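Local coordinates for protein 3-ketosteroid-delta4-5alpha-dehydrogenase (Rhodococcus jostii, PDB 4AT2) that catalyses the FAD-dependent dehydrogenation of 3-ketosteroids, probably introducing the double bond between C4 and C5 during steroid breakdown, at residues 57-62 with 211-217; 49-54 with 204-209; 324-330 with 401-406; 386-391 with 433-437. One frame throughout, in Å; residues are numbered along the deposited sequence. Where two conformers were deposited one is given.

Interaction 1: residues 57-62 with 211-217; sequences SIEAAR and TAEKLGV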
loop_
_atom_site.group_PDB
_atom_site.type_symbol
_atom_site.label_atom_id
_atom_site.label_comp_id
_atom_site.label_asym_id
_atom_site.label_seq_id
_atom_site.Cartn_x
_atom_site.Cartn_y
_atom_site.Cartn_z
ATOM N N SER A 57 2.824 17.207 -26.283
ATOM C CA SER A 57 3.488 17.950 -27.359
ATOM C C SER A 57 2.491 18.435 -28.408
ATOM O O SER A 57 2.606 19.562 -28.893
ATOM C CB SER A 57 4.624 17.139 -28.000
ATOM O OG SER A 57 4.138 16.205 -28.946
ATOM N N ILE A 58 1.499 17.594 -28.726
ATOM C CA ILE A 58 0.485 17.962 -29.718
ATOM C C ILE A 58 -0.309 19.170 -29.249
ATOM O O ILE A 58 -0.466 20.144 -29.996
ATOM C CB ILE A 58 -0.449 16.778 -30.055
ATOM C CG1 ILE A 58 0.334 15.725 -30.839
ATOM C CG2 ILE A 58 -1.676 17.237 -30.841
ATOM C CD1 ILE A 58 -0.354 14.369 -30.888
ATOM N N GLU A 59 -0.790 19.121 -28.007
ATOM C CA GLU A 59 -1.592 20.224 -27.493
ATOM C C GLU A 59 -0.760 21.495 -27.366
ATOM O O GLU A 59 -1.230 22.573 -27.720
ATOM C CB GLU A 59 -2.262 19.875 -26.160
ATOM C CG GLU A 59 -3.372 18.833 -26.282
ATOM C CD GLU A 59 -4.673 19.366 -26.875
ATOM O OE1 GLU A 59 -4.684 20.466 -27.468
ATOM O OE2 GLU A 59 -5.708 18.682 -26.764
ATOM N N ALA A 60 0.477 21.366 -26.888
ATOM C CA ALA A 60 1.309 22.552 -26.693
ATOM C C ALA A 60 1.611 23.219 -28.044
ATOM O O ALA A 60 1.568 24.448 -28.156
ATOM C CB ALA A 60 2.594 22.202 -25.951
ATOM N N ALA A 61 1.893 22.407 -29.061
ATOM C CA ALA A 61 2.187 22.919 -30.396
ATOM C C ALA A 61 0.949 23.554 -31.042
ATOM O O ALA A 61 1.049 24.605 -31.682
ATOM C CB ALA A 61 2.751 21.819 -31.278
ATOM N N ARG A 62 -0.208 22.922 -30.875
ATOM C CA ARG A 62 -1.463 23.499 -31.377
ATOM C C ARG A 62 -1.783 24.836 -30.712
ATOM O O ARG A 62 -2.388 25.713 -31.332
ATOM C CB ARG A 62 -2.632 22.529 -31.202
ATOM C CG ARG A 62 -2.631 21.419 -32.232
ATOM C CD ARG A 62 -3.757 20.431 -32.005
ATOM N NE ARG A 62 -3.766 19.390 -33.033
ATOM C CZ ARG A 62 -4.514 18.289 -32.982
ATOM N NH1 ARG A 62 -5.325 18.068 -31.952
ATOM N NH2 ARG A 62 -4.457 17.407 -33.969
ATOM N N THR A 211 1.374 13.417 -36.146
ATOM C CA THR A 211 0.651 14.646 -35.845
ATOM C C THR A 211 1.597 15.680 -35.230
ATOM O O THR A 211 1.646 16.829 -35.669
ATOM C CB THR A 211 -0.548 14.369 -34.905
ATOM O OG1 THR A 211 -1.458 13.469 -35.551
ATOM C CG2 THR A 211 -1.285 15.660 -34.552
ATOM N N ALA A 212 2.363 15.255 -34.229
ATOM C CA ALA A 212 3.322 16.155 -33.575
ATOM C C ALA A 212 4.390 16.679 -34.542
ATOM O O ALA A 212 4.744 17.857 -34.496
ATOM C CB ALA A 212 3.964 15.466 -32.380
ATOM N N GLU A 213 4.891 15.812 -35.416
ATOM C CA GLU A 213 5.934 16.217 -36.361
ATOM C C GLU A 213 5.420 17.260 -37.353
ATOM O O GLU A 213 6.107 18.242 -37.637
ATOM C CB GLU A 213 6.533 15.005 -37.078
ATOM C CG GLU A 213 7.387 14.156 -36.148
ATOM C CD GLU A 213 7.965 12.914 -36.793
ATOM O OE1 GLU A 213 7.548 12.550 -37.911
ATOM O OE2 GLU A 213 8.839 12.283 -36.164
ATOM N N LYS A 214 4.198 17.066 -37.842
ATOM C CA LYS A 214 3.590 18.029 -38.761
ATOM C C LYS A 214 3.331 19.378 -38.102
ATOM O O LYS A 214 3.303 20.405 -38.778
ATOM C CB LYS A 214 2.311 17.466 -39.385
ATOM C CG LYS A 214 2.590 16.557 -40.568
ATOM C CD LYS A 214 1.326 15.893 -41.086
ATOM C CE LYS A 214 1.587 15.144 -42.388
ATOM N NZ LYS A 214 1.781 16.061 -43.552
ATOM N N LEU A 215 3.167 19.373 -36.783
ATOM C CA LEU A 215 2.989 20.602 -36.023
ATOM C C LEU A 215 4.306 21.323 -35.740
ATOM O O LEU A 215 4.299 22.446 -35.234
ATOM C CB LEU A 215 2.271 20.301 -34.697
ATOM C CG LEU A 215 0.760 20.106 -34.811
ATOM C CD1 LEU A 215 0.242 19.318 -33.613
ATOM C CD2 LEU A 215 0.083 21.464 -34.904
ATOM N N GLY A 216 5.428 20.672 -36.050
ATOM C CA GLY A 216 6.746 21.249 -35.801
ATOM C C GLY A 216 7.339 20.948 -34.432
ATOM O O GLY A 216 8.293 21.613 -34.014
ATOM N N VAL A 217 6.801 19.943 -33.737
ATOM C CA VAL A 217 7.406 19.507 -32.473
ATOM C C VAL A 217 8.838 19.034 -32.741
ATOM O O VAL A 217 9.081 18.295 -33.694
ATOM C CB VAL A 217 6.589 18.385 -31.799
ATOM C CG1 VAL A 217 7.351 17.795 -30.617
ATOM C CG2 VAL A 217 5.242 18.932 -31.340
#
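Ile58 and Ala61 pack against Thr211, Ala212 and Leu215 where two helices of the FAD-binding, Rossmann-type fold meet. Helix 51-62 lies against the C-terminal end of helix 202-214. The contact is largely apolar, and no hydrogen bond crosses it. Ala61 CB touches Leu215 CB and Val217 CG2, at 3.8 Å from each. Ile58 CD1 is 4.0 Å from Thr211 CG2. Ile58 CG2 meets Leu215 CD1 and sits 3.6 Å above the centre of the Arg62 guanidinium plane. Cutting Ile58 back to alanine would probably open a gap beside Thr211 and Leu215 and strip cover from the Arg62 guanidinium. Gly216, with phi 89°, forms a Schellman motif after the last turn, and Val217 follows it onto Ser57. Among the polar groups, Ser57 OG bonds to Val54 O and merely touches Ala212 CB. Arg62 CG lies 3.8 Å from Leu215 CD2; from there the chain runs extended to NE. Farther out, Arg62 NH2 is 3.7 Å from Thr211 CG2.

Interaction 2: residues 49-54 with 204-209; sequences YGIAGV and LMKPLV. With FAD (flavin-adenine dinucleotide), chain D.
Tyr49 meets Val209 with the hydroxyl end of its ring. Tyr49 OH lies 3.7 Å from Val209 CG1. Val209 CG2 comes in obliquely, 3.9 Å from Tyr49 CE1. Val54 CB sits at the ring edge, in its plane. The ring of Trp76 also meets Tyr49, with the planes at about 50°. Met205 is bent along its chain, and this turns its end back to the loop before the helix. There Met205 CE is 3.6 Å from Gly50 O and touches Tyr49 O. Met205 SD lies 3.7 Å from Ile51 N, an amide hydrogen-bonded to Thr80 OG1. The loop and first helical turn carry Gly50 and Gly53 of a GxGxxG pattern, consistent with Rossmann-type binding of FAD. Gly50 is the N-cap of helix 51-62, and a side chain on it would run into FAD O5B. Ala52 N donates a nearly straight bond to FAD O2P, at 3.3 Å and 173°. The helix start would probably favour the negative phosphate. Ile51 CG2 touches the FAD phosphate. Ile51 CG1 is anti to the backbone N (chi1 -175°) and carries CD1 to helix 202-214, 3.5 Å from Leu208 CD1 and 3.6 Å from Leu204 CD2. The Val54 and Leu208 side chains cross at about a right angle, Val54 CG1 against Leu208 CB. Val54 CG2 is 3.6 Å from Leu208 O.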
loop_
_atom_site.group_PDB
_atom_site.type_symbol
_atom_site.label_atom_id
_atom_site.label_comp_id
_atom_site.label_asym_id
_atom_site.label_seq_id
_atom_site.Cartn_x
_atom_site.Cartn_y
_atom_site.Cartn_z
ATOM N N TYR A 49 9.307 10.656 -24.459
ATOM C CA TYR A 49 8.562 10.601 -25.715
ATOM C C TYR A 49 7.718 9.324 -25.820
ATOM O O TYR A 49 7.843 8.550 -26.782
ATOM C CB TYR A 49 9.536 10.701 -26.894
ATOM C CG TYR A 49 8.977 11.295 -28.171
ATOM C CD1 TYR A 49 7.595 11.366 -28.403
ATOM C CD2 TYR A 49 9.837 11.752 -29.169
ATOM C CE1 TYR A 49 7.094 11.902 -29.577
ATOM C CE2 TYR A 49 9.343 12.288 -30.346
ATOM C CZ TYR A 49 7.975 12.357 -30.546
ATOM O OH TYR A 49 7.480 12.882 -31.717
ATOM N N GLY A 50 6.875 9.109 -24.817
ATOM C CA GLY A 50 5.892 8.021 -24.832
ATOM C C GLY A 50 4.513 8.623 -25.009
ATOM O O GLY A 50 4.376 9.699 -25.582
ATOM N N ILE A 51 3.483 7.953 -24.504
ATOM C CA ILE A 51 2.113 8.414 -24.761
ATOM C C ILE A 51 1.805 9.776 -24.143
ATOM O O ILE A 51 1.223 10.643 -24.803
ATOM C CB ILE A 51 1.029 7.366 -24.363
ATOM C CG1 ILE A 51 -0.363 7.854 -24.773
ATOM C CG2 ILE A 51 1.046 7.065 -22.871
ATOM C CD1 ILE A 51 -0.471 8.119 -26.268
ATOM N N ALA A 52 2.202 9.965 -22.885
ATOM C CA ALA A 52 1.919 11.211 -22.187
ATOM C C ALA A 52 2.663 12.349 -22.867
ATOM O O ALA A 52 2.105 13.423 -23.085
ATOM C CB ALA A 52 2.335 11.113 -20.734
ATOM N N GLY A 53 3.921 12.091 -23.211
ATOM C CA GLY A 53 4.758 13.110 -23.835
ATOM C C GLY A 53 4.257 13.554 -25.191
ATOM O O GLY A 53 4.185 14.759 -25.464
ATOM N N VAL A 54 3.888 12.595 -26.044
ATOM C CA VAL A 54 3.447 12.965 -27.399
ATOM C C VAL A 54 2.119 13.729 -27.352
ATOM O O VAL A 54 1.953 14.724 -28.068
ATOM C CB VAL A 54 3.439 11.775 -28.386
ATOM C CG1 VAL A 54 2.325 10.784 -28.068
ATOM C CG2 VAL A 54 3.358 12.280 -29.829
ATOM N N LEU A 204 -1.223 3.413 -31.619
ATOM C CA LEU A 204 -1.604 4.632 -30.927
ATOM C C LEU A 204 -0.488 5.663 -31.111
ATOM O O LEU A 204 -0.752 6.803 -31.496
ATOM C CB LEU A 204 -1.869 4.373 -29.442
ATOM C CG LEU A 204 -2.063 5.586 -28.524
ATOM C CD1 LEU A 204 -3.231 6.468 -28.959
ATOM C CD2 LEU A 204 -2.247 5.119 -27.088
ATOM N N MET A 205 0.754 5.248 -30.856
ATOM C CA MET A 205 1.907 6.155 -30.908
ATOM C C MET A 205 2.189 6.759 -32.281
ATOM O O MET A 205 2.419 7.962 -32.392
ATOM C CB MET A 205 3.181 5.448 -30.435
ATOM C CG MET A 205 3.369 5.392 -28.936
ATOM S SD MET A 205 3.291 6.995 -28.098
ATOM C CE MET A 205 4.784 7.796 -28.641
ATOM N N LYS A 206 2.207 5.918 -33.316
ATOM C CA LYS A 206 2.641 6.343 -34.652
ATOM C C LYS A 206 1.827 7.528 -35.212
ATOM O O LYS A 206 2.423 8.539 -35.595
ATOM C CB LYS A 206 2.670 5.151 -35.625
ATOM C CG LYS A 206 3.159 5.495 -37.023
ATOM C CD LYS A 206 3.183 4.240 -37.878
ATOM C CE LYS A 206 3.915 4.465 -39.191
ATOM N NZ LYS A 206 2.956 4.702 -40.302
ATOM N N PRO A 207 0.475 7.424 -35.247
ATOM C CA PRO A 207 -0.299 8.585 -35.728
ATOM C C PRO A 207 -0.111 9.858 -34.893
ATOM O O PRO A 207 -0.125 10.957 -35.445
ATOM C CB PRO A 207 -1.761 8.119 -35.639
ATOM C CG PRO A 207 -1.706 6.636 -35.542
ATOM C CD PRO A 207 -0.396 6.282 -34.901
ATOM N N LEU A 208 0.064 9.708 -33.582
ATOM C CA LEU A 208 0.290 10.867 -32.706
ATOM C C LEU A 208 1.647 11.514 -32.995
ATOM O O LEU A 208 1.766 12.742 -33.039
ATOM C CB LEU A 208 0.164 10.472 -31.226
ATOM C CG LEU A 208 -1.220 9.974 -30.767
ATOM C CD1 LEU A 208 -1.264 9.789 -29.256
ATOM C CD2 LEU A 208 -2.336 10.915 -31.173
ATOM N N VAL A 209 2.661 10.683 -33.222
ATOM C CA VAL A 209 3.989 11.179 -33.571
ATOM C C VAL A 209 3.941 11.933 -34.906
ATOM O O VAL A 209 4.478 13.038 -35.020
ATOM C CB VAL A 209 5.039 10.041 -33.581
ATOM C CG1 VAL A 209 6.335 10.494 -34.245
ATOM C CG2 VAL A 209 5.310 9.581 -32.151
HETATM P PA FAD D . 6.393 5.508 -21.719
HETATM O O1A FAD D . 5.443 5.248 -22.821
HETATM O O2A FAD D . 7.299 4.431 -21.293
HETATM O O5B FAD D . 7.268 6.788 -22.118
HETATM C C5B FAD D . 8.245 7.322 -21.219
HETATM C C4B FAD D . 9.462 7.786 -22.038
HETATM O O4B FAD D . 10.321 8.457 -21.092
HETATM C C3B FAD D . 10.238 6.572 -22.565
HETATM O O3B FAD D . 10.454 6.727 -23.990
HETATM C C2B FAD D . 11.549 6.601 -21.771
HETATM O O2B FAD D . 12.652 6.121 -22.584
HETATM C C1B FAD D . 11.691 8.088 -21.450
HETATM N N9A FAD D . 12.535 8.372 -20.268
HETATM C C8A FAD D . 12.689 7.651 -19.151
HETATM N N7A FAD D . 13.537 8.296 -18.353
HETATM C C5A FAD D . 13.909 9.437 -18.966
HETATM C C6A FAD D . 14.736 10.460 -18.635
HETATM N N6A FAD D . 15.360 10.432 -17.458
HETATM N N1A FAD D . 14.940 11.501 -19.459
HETATM C C2A FAD D . 14.288 11.559 -20.683
HETATM N N3A FAD D . 13.444 10.503 -21.017
HETATM C C4A FAD D . 13.280 9.471 -20.148
HETATM N N1 FAD D . -1.361 -0.031 -20.516
HETATM C C2 FAD D . -2.575 0.254 -21.116
HETATM O O2 FAD D . -3.241 1.191 -20.699
HETATM N N3 FAD D . -3.030 -0.523 -22.191
HETATM C C4 FAD D . -2.283 -1.613 -22.639
HETATM O O4 FAD D . -2.723 -2.283 -23.577
HETATM C C4X FAD D . -1.058 -1.905 -22.026
HETATM N N5 FAD D . -0.316 -2.969 -22.420
HETATM C C5X FAD D . 0.731 -3.361 -21.669
HETATM C C6 FAD D . 1.348 -4.593 -21.910
HETATM C C7 FAD D . 2.445 -5.003 -21.148
HETATM C C7M FAD D . 3.027 -6.254 -21.436
HETATM C C8 FAD D . 2.931 -4.174 -20.116
HETATM C C8M FAD D . 4.038 -4.522 -19.314
HETATM C C9 FAD D . 2.320 -2.939 -19.887
HETATM C C9A FAD D . 1.207 -2.539 -20.642
HETATM N N10 FAD D . 0.588 -1.358 -20.402
HETATM C C10 FAD D . -0.601 -1.114 -20.971
HETATM C "C1'" FAD D . 1.206 -0.277 -19.590
HETATM C "C2'" FAD D . 1.665 0.864 -20.510
HETATM O "O2'" FAD D . 2.481 0.266 -21.519
HETATM C "C3'" FAD D . 2.483 1.908 -19.732
HETATM O "O3'" FAD D . 2.001 2.078 -18.388
HETATM C "C4'" FAD D . 2.440 3.254 -20.474
HETATM O "O4'" FAD D . 2.926 3.046 -21.808
HETATM C "C5'" FAD D . 3.320 4.289 -19.768
HETATM O "O5'" FAD D . 3.179 5.548 -20.453
HETATM P P FAD D . 4.216 6.747 -20.159
HETATM O O1P FAD D . 4.197 7.103 -18.737
HETATM O O2P FAD D . 3.986 7.800 -21.204
HETATM O O3P FAD D . 5.650 5.993 -20.343
#

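Interaction 3: residues 324-330 with 401-406; sequences ILVNGRG and ALQSTV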
loop_
_atom_site.group_PDB
_atom_site.type_symbol
_atom_site.label_atom_id
_atom_site.label_comp_id
_atom_site.label_asym_id
_atom_site.label_seq_id
_atom_site.Cartn_x
_atom_site.Cartn_y
_atom_site.Cartn_z
ATOM N N ILE A 324 -12.183 -23.998 -11.968
ATOM C CA ILE A 324 -12.224 -23.173 -10.765
ATOM C C ILE A 324 -10.823 -22.916 -10.245
ATOM O O ILE A 324 -9.965 -23.812 -10.244
ATOM C CB ILE A 324 -13.119 -23.765 -9.657
ATOM C CG1 ILE A 324 -12.665 -25.177 -9.249
ATOM C CG2 ILE A 324 -14.559 -23.797 -10.145
ATOM C CD1 ILE A 324 -13.280 -25.644 -7.940
ATOM N N LEU A 325 -10.590 -21.679 -9.821
ATOM C CA LEU A 325 -9.334 -21.344 -9.167
ATOM C C LEU A 325 -9.458 -21.610 -7.679
ATOM O O LEU A 325 -10.431 -21.208 -7.053
ATOM C CB LEU A 325 -8.976 -19.872 -9.393
ATOM C CG LEU A 325 -8.466 -19.538 -10.793
ATOM C CD1 LEU A 325 -8.454 -18.031 -10.983
ATOM C CD2 LEU A 325 -7.090 -20.152 -11.071
ATOM N N VAL A 326 -8.482 -22.313 -7.121
ATOM C CA VAL A 326 -8.443 -22.492 -5.677
ATOM C C VAL A 326 -7.135 -21.966 -5.121
ATOM O O VAL A 326 -6.122 -21.956 -5.814
ATOM C CB VAL A 326 -8.701 -23.957 -5.233
ATOM C CG1 VAL A 326 -10.100 -24.394 -5.668
ATOM C CG2 VAL A 326 -7.610 -24.907 -5.731
ATOM N N ASN A 327 -7.166 -21.501 -3.873
ATOM C CA ASN A 327 -5.952 -21.044 -3.213
ATOM C C ASN A 327 -5.161 -22.213 -2.600
ATOM O O ASN A 327 -5.457 -23.384 -2.870
ATOM C CB ASN A 327 -6.313 -19.955 -2.189
ATOM C CG ASN A 327 -7.181 -20.473 -1.057
ATOM O OD1 ASN A 327 -7.315 -21.684 -0.844
ATOM N ND2 ASN A 327 -7.767 -19.545 -0.302
ATOM N N GLY A 328 -4.156 -21.902 -1.783
ATOM C CA GLY A 328 -3.327 -22.932 -1.167
ATOM C C GLY A 328 -4.056 -23.797 -0.151
ATOM O O GLY A 328 -3.552 -24.859 0.241
ATOM N N ARG A 329 -5.241 -23.350 0.272
ATOM C CA ARG A 329 -6.105 -24.132 1.162
ATOM C C ARG A 329 -7.211 -24.866 0.387
ATOM O O ARG A 329 -8.136 -25.419 0.984
ATOM C CB ARG A 329 -6.735 -23.226 2.236
ATOM C CG ARG A 329 -5.721 -22.511 3.132
ATOM C CD ARG A 329 -6.407 -21.710 4.240
ATOM N NE ARG A 329 -7.142 -20.562 3.733
ATOM C CZ ARG A 329 -6.621 -19.364 3.495
ATOM N NH1 ARG A 329 -5.334 -19.123 3.734
ATOM N NH2 ARG A 329 -7.402 -18.398 3.038
ATOM N N GLY A 330 -7.114 -24.880 -0.943
ATOM C CA GLY A 330 -8.115 -25.565 -1.774
ATOM C C GLY A 330 -9.467 -24.867 -1.857
ATOM O O GLY A 330 -10.473 -25.490 -2.203
ATOM N N ALA A 401 -10.182 -30.868 1.903
ATOM C CA ALA A 401 -10.079 -29.429 1.577
ATOM C C ALA A 401 -10.525 -29.111 0.154
ATOM O O ALA A 401 -11.315 -28.174 -0.070
ATOM C CB ALA A 401 -8.663 -28.905 1.819
ATOM N N LEU A 402 -10.055 -29.903 -0.804
ATOM C CA LEU A 402 -10.458 -29.707 -2.195
ATOM C C LEU A 402 -11.762 -30.449 -2.497
ATOM O O LEU A 402 -12.629 -29.924 -3.219
ATOM C CB LEU A 402 -9.351 -30.145 -3.171
ATOM C CG LEU A 402 -9.675 -30.000 -4.669
ATOM C CD1 LEU A 402 -9.821 -28.539 -5.092
ATOM C CD2 LEU A 402 -8.586 -30.704 -5.478
ATOM N N GLN A 403 -11.913 -31.648 -1.945
ATOM C CA GLN A 403 -13.129 -32.428 -2.188
ATOM C C GLN A 403 -14.373 -31.637 -1.816
ATOM O O GLN A 403 -15.360 -31.633 -2.550
ATOM C CB GLN A 403 -13.114 -33.738 -1.409
ATOM C CG GLN A 403 -12.052 -34.733 -1.861
ATOM C CD GLN A 403 -12.178 -36.033 -1.101
ATOM O OE1 GLN A 403 -13.146 -36.786 -1.283
ATOM N NE2 GLN A 403 -11.213 -36.301 -0.237
ATOM N N SER A 404 -14.331 -30.983 -0.660
ATOM C CA SER A 404 -15.493 -30.231 -0.198
ATOM C C SER A 404 -15.760 -29.015 -1.078
ATOM O O SER A 404 -16.911 -28.741 -1.397
ATOM C CB SER A 404 -15.358 -29.824 1.271
ATOM O OG SER A 404 -14.244 -28.972 1.473
ATOM N N THR A 405 -14.707 -28.303 -1.473
ATOM C CA THR A 405 -14.851 -27.172 -2.397
ATOM C C THR A 405 -15.579 -27.600 -3.667
ATOM O O THR A 405 -16.505 -26.929 -4.120
ATOM C CB THR A 405 -13.466 -26.589 -2.736
ATOM O OG1 THR A 405 -12.988 -25.912 -1.573
ATOM C CG2 THR A 405 -13.509 -25.609 -3.931
ATOM N N VAL A 406 -15.162 -28.731 -4.227
ATOM C CA VAL A 406 -15.739 -29.199 -5.482
ATOM C C VAL A 406 -17.165 -29.724 -5.267
ATOM O O VAL A 406 -18.044 -29.500 -6.110
ATOM C CB VAL A 406 -14.827 -30.244 -6.170
ATOM C CG1 VAL A 406 -15.516 -30.854 -7.392
ATOM C CG2 VAL A 406 -13.505 -29.599 -6.561
HETATM O O HOH W 1 -10.625 -25.956 1.971
#
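Gly330 ends a type I beta turn from Asn327 and sets its carbonyl against Thr405; before the turn, strand 324-326 runs at 146° to helix segment 401-406, with the axes 11.0 Å apart. Thr405 OG1 donates to Gly330 O at 2.6 Å. The C=O...donor angle is 143°, and the hydroxyl is tilted from the carbonyl plane. A Thr405 chi1 of -72° puts OG1 beside the backbone N and CG2 on the strand side, 4.0 Å from both Val326 CG1 and Ile324 CD1. With a valine in place of Thr405, Gly330 O would probably lose this donor and the turn its direct bond to the helix. A water donates to Arg329 O at 2.7 Å and to Ala401 O at 3.1 Å. Val326 CG1 also meets Leu402 CD1 at 4.2 Å, the side chains crossing at about a right angle. Ala401 touches Leu420 of the second subunit. Strand 324-326 is an outer strand of an antiparallel sheet, paired with strand 356-360, while Leu402 and Val406 pack on Val388 of helix 388-394.

Interaction 4: residues 386-391 with 433-437; sequences ETVEEL and TPVAA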
loop_
_atom_site.group_PDB
_atom_site.type_symbol
_atom_site.label_atom_id
_atom_site.label_comp_id
_atom_site.label_asym_id
_atom_site.label_seq_id
_atom_site.Cartn_x
_atom_site.Cartn_y
_atom_site.Cartn_z
ATOM N N GLU A 386 -8.180 -39.537 -11.770
ATOM C CA GLU A 386 -9.518 -40.020 -12.086
ATOM C C GLU A 386 -10.562 -39.409 -11.157
ATOM O O GLU A 386 -11.723 -39.286 -11.537
ATOM C CB GLU A 386 -9.574 -41.549 -11.972
ATOM C CG GLU A 386 -8.753 -42.300 -13.014
ATOM C CD GLU A 386 -9.209 -42.014 -14.434
ATOM O OE1 GLU A 386 -10.404 -42.232 -14.740
ATOM O OE2 GLU A 386 -8.372 -41.556 -15.250
ATOM N N THR A 387 -10.149 -39.049 -9.940
ATOM C CA THR A 387 -11.075 -38.504 -8.947
ATOM C C THR A 387 -10.499 -37.258 -8.271
ATOM O O THR A 387 -9.284 -37.051 -8.251
ATOM C CB THR A 387 -11.414 -39.533 -7.845
ATOM O OG1 THR A 387 -10.238 -39.823 -7.084
ATOM C CG2 THR A 387 -11.980 -40.856 -8.435
ATOM N N VAL A 388 -11.389 -36.425 -7.724
ATOM C CA VAL A 388 -10.982 -35.266 -6.934
ATOM C C VAL A 388 -10.235 -35.688 -5.674
ATOM O O VAL A 388 -9.250 -35.052 -5.286
ATOM C CB VAL A 388 -12.197 -34.386 -6.575
ATOM C CG1 VAL A 388 -11.789 -33.184 -5.720
ATOM C CG2 VAL A 388 -12.868 -33.899 -7.845
ATOM N N GLU A 389 -10.694 -36.769 -5.045
ATOM C CA GLU A 389 -10.012 -37.304 -3.871
ATOM C C GLU A 389 -8.529 -37.587 -4.175
ATOM O O GLU A 389 -7.655 -37.212 -3.401
ATOM C CB GLU A 389 -10.711 -38.571 -3.372
ATOM C CG GLU A 389 -10.007 -39.224 -2.187
ATOM C CD GLU A 389 -10.747 -40.420 -1.622
ATOM O OE1 GLU A 389 -11.750 -40.875 -2.218
ATOM O OE2 GLU A 389 -10.310 -40.913 -0.566
ATOM N N GLU A 390 -8.252 -38.236 -5.308
ATOM C CA GLU A 390 -6.861 -38.497 -5.682
ATOM C C GLU A 390 -6.106 -37.223 -6.035
ATOM O O GLU A 390 -4.954 -37.064 -5.646
ATOM C CB GLU A 390 -6.780 -39.459 -6.861
ATOM C CG GLU A 390 -7.154 -40.885 -6.539
ATOM C CD GLU A 390 -7.440 -41.664 -7.803
ATOM O OE1 GLU A 390 -8.536 -41.498 -8.370
ATOM O OE2 GLU A 390 -6.554 -42.414 -8.248
ATOM N N LEU A 391 -6.753 -36.315 -6.768
ATOM C CA LEU A 391 -6.101 -35.068 -7.161
ATOM C C LEU A 391 -5.683 -34.293 -5.913
ATOM O O LEU A 391 -4.584 -33.733 -5.843
ATOM C CB LEU A 391 -7.037 -34.216 -8.035
ATOM C CG LEU A 391 -6.416 -32.965 -8.659
ATOM C CD1 LEU A 391 -5.333 -33.313 -9.682
ATOM C CD2 LEU A 391 -7.506 -32.139 -9.327
ATOM N N THR A 433 -14.987 -35.602 -14.410
ATOM C CA THR A 433 -13.787 -36.431 -14.291
ATOM C C THR A 433 -13.438 -37.013 -15.670
ATOM O O THR A 433 -14.317 -37.117 -16.527
ATOM C CB THR A 433 -13.987 -37.577 -13.275
ATOM O OG1 THR A 433 -15.103 -38.377 -13.679
ATOM C CG2 THR A 433 -14.211 -37.036 -11.850
ATOM N N PRO A 434 -12.156 -37.346 -15.923
ATOM C CA PRO A 434 -10.990 -37.142 -15.072
ATOM C C PRO A 434 -10.769 -35.656 -14.859
ATOM O O PRO A 434 -11.296 -34.821 -15.615
ATOM C CB PRO A 434 -9.825 -37.736 -15.881
ATOM C CG PRO A 434 -10.432 -38.438 -17.037
ATOM C CD PRO A 434 -11.778 -37.830 -17.267
ATOM N N VAL A 435 -10.013 -35.333 -13.817
ATOM C CA VAL A 435 -9.847 -33.958 -13.389
ATOM C C VAL A 435 -8.358 -33.657 -13.320
ATOM O O VAL A 435 -7.554 -34.540 -13.004
ATOM C CB VAL A 435 -10.613 -33.709 -12.048
ATOM C CG1 VAL A 435 -10.117 -34.623 -10.924
ATOM C CG2 VAL A 435 -10.620 -32.233 -11.657
ATOM N N ALA A 436 -7.995 -32.423 -13.646
ATOM C CA ALA A 436 -6.597 -31.993 -13.658
ATOM C C ALA A 436 -6.412 -30.742 -12.804
ATOM O O ALA A 436 -7.369 -30.030 -12.518
ATOM C CB ALA A 436 -6.158 -31.718 -15.083
ATOM N N ALA A 437 -5.176 -30.485 -12.389
ATOM C CA ALA A 437 -4.856 -29.233 -11.713
ATOM C C ALA A 437 -3.628 -28.603 -12.341
ATOM O O ALA A 437 -2.603 -29.265 -12.552
ATOM C CB ALA A 437 -4.648 -29.447 -10.222
HETATM O O HOH W 2 -14.069 -40.812 -11.428
#
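Thr387, whose backbone rests on Val435, has a hydroxyl gripped twice by Glu390. Thr387 OG1 accepts from Glu390 N at 3.1 Å and donates to Glu390 OE1 at 2.7 Å, on the anti lone pair. Thr387 is the N-cap of helix 388-394, and the bond from Glu390 N is the capping bond. The helix lies on an antiparallel sheet against strand 435-439. The contact between helix and strand is apolar. Val435 CG1 stands between its backbone N and carbonyl carbon (chi1 59°), which sends it under the helix start, 3.7 Å from Thr387 O. Val435 CG2 turns to Leu391 CD2 at 3.9 Å. The other branch, Leu391 CD1, reaches Ala437 CB at 4.0 Å. Leu391 also packs on Trp383 and Ile358 of the neighbouring strands. At the outer end, Thr433 CB comes within 3.3 Å of Glu386 O. A water donates to Glu386 O at 2.8 Å and has a weak link to Thr433 OG1. Glu386 bends back alongside the cis-linked Pro434, with Glu386 OE2 4.1 Å from Pro434 CB.

Overall arrangement
Interactions 1 and 2 share helices 51-62 and 202-214 and touch through Ile58 CD1 and Leu208 O. Interaction 2 is fully buried and includes the cofactor. Interaction 1 continues the same helix pair to the outside and ends on an arginine. Interactions 3 and 4 lie on the opposite side of the chain's centre, with centres of interactions 2 and 3 about 46 Å apart. Both reach one antiparallel sheet, and their helices, 388-394 and 401-413, touch. Interaction 3 is buried and has a direct hydrogen bond across it. Interaction 4 is partly exposed; no direct hydrogen bond crosses it. The first pair is mainly helix on helix, the second helix on sheet, with loops or turns taking part.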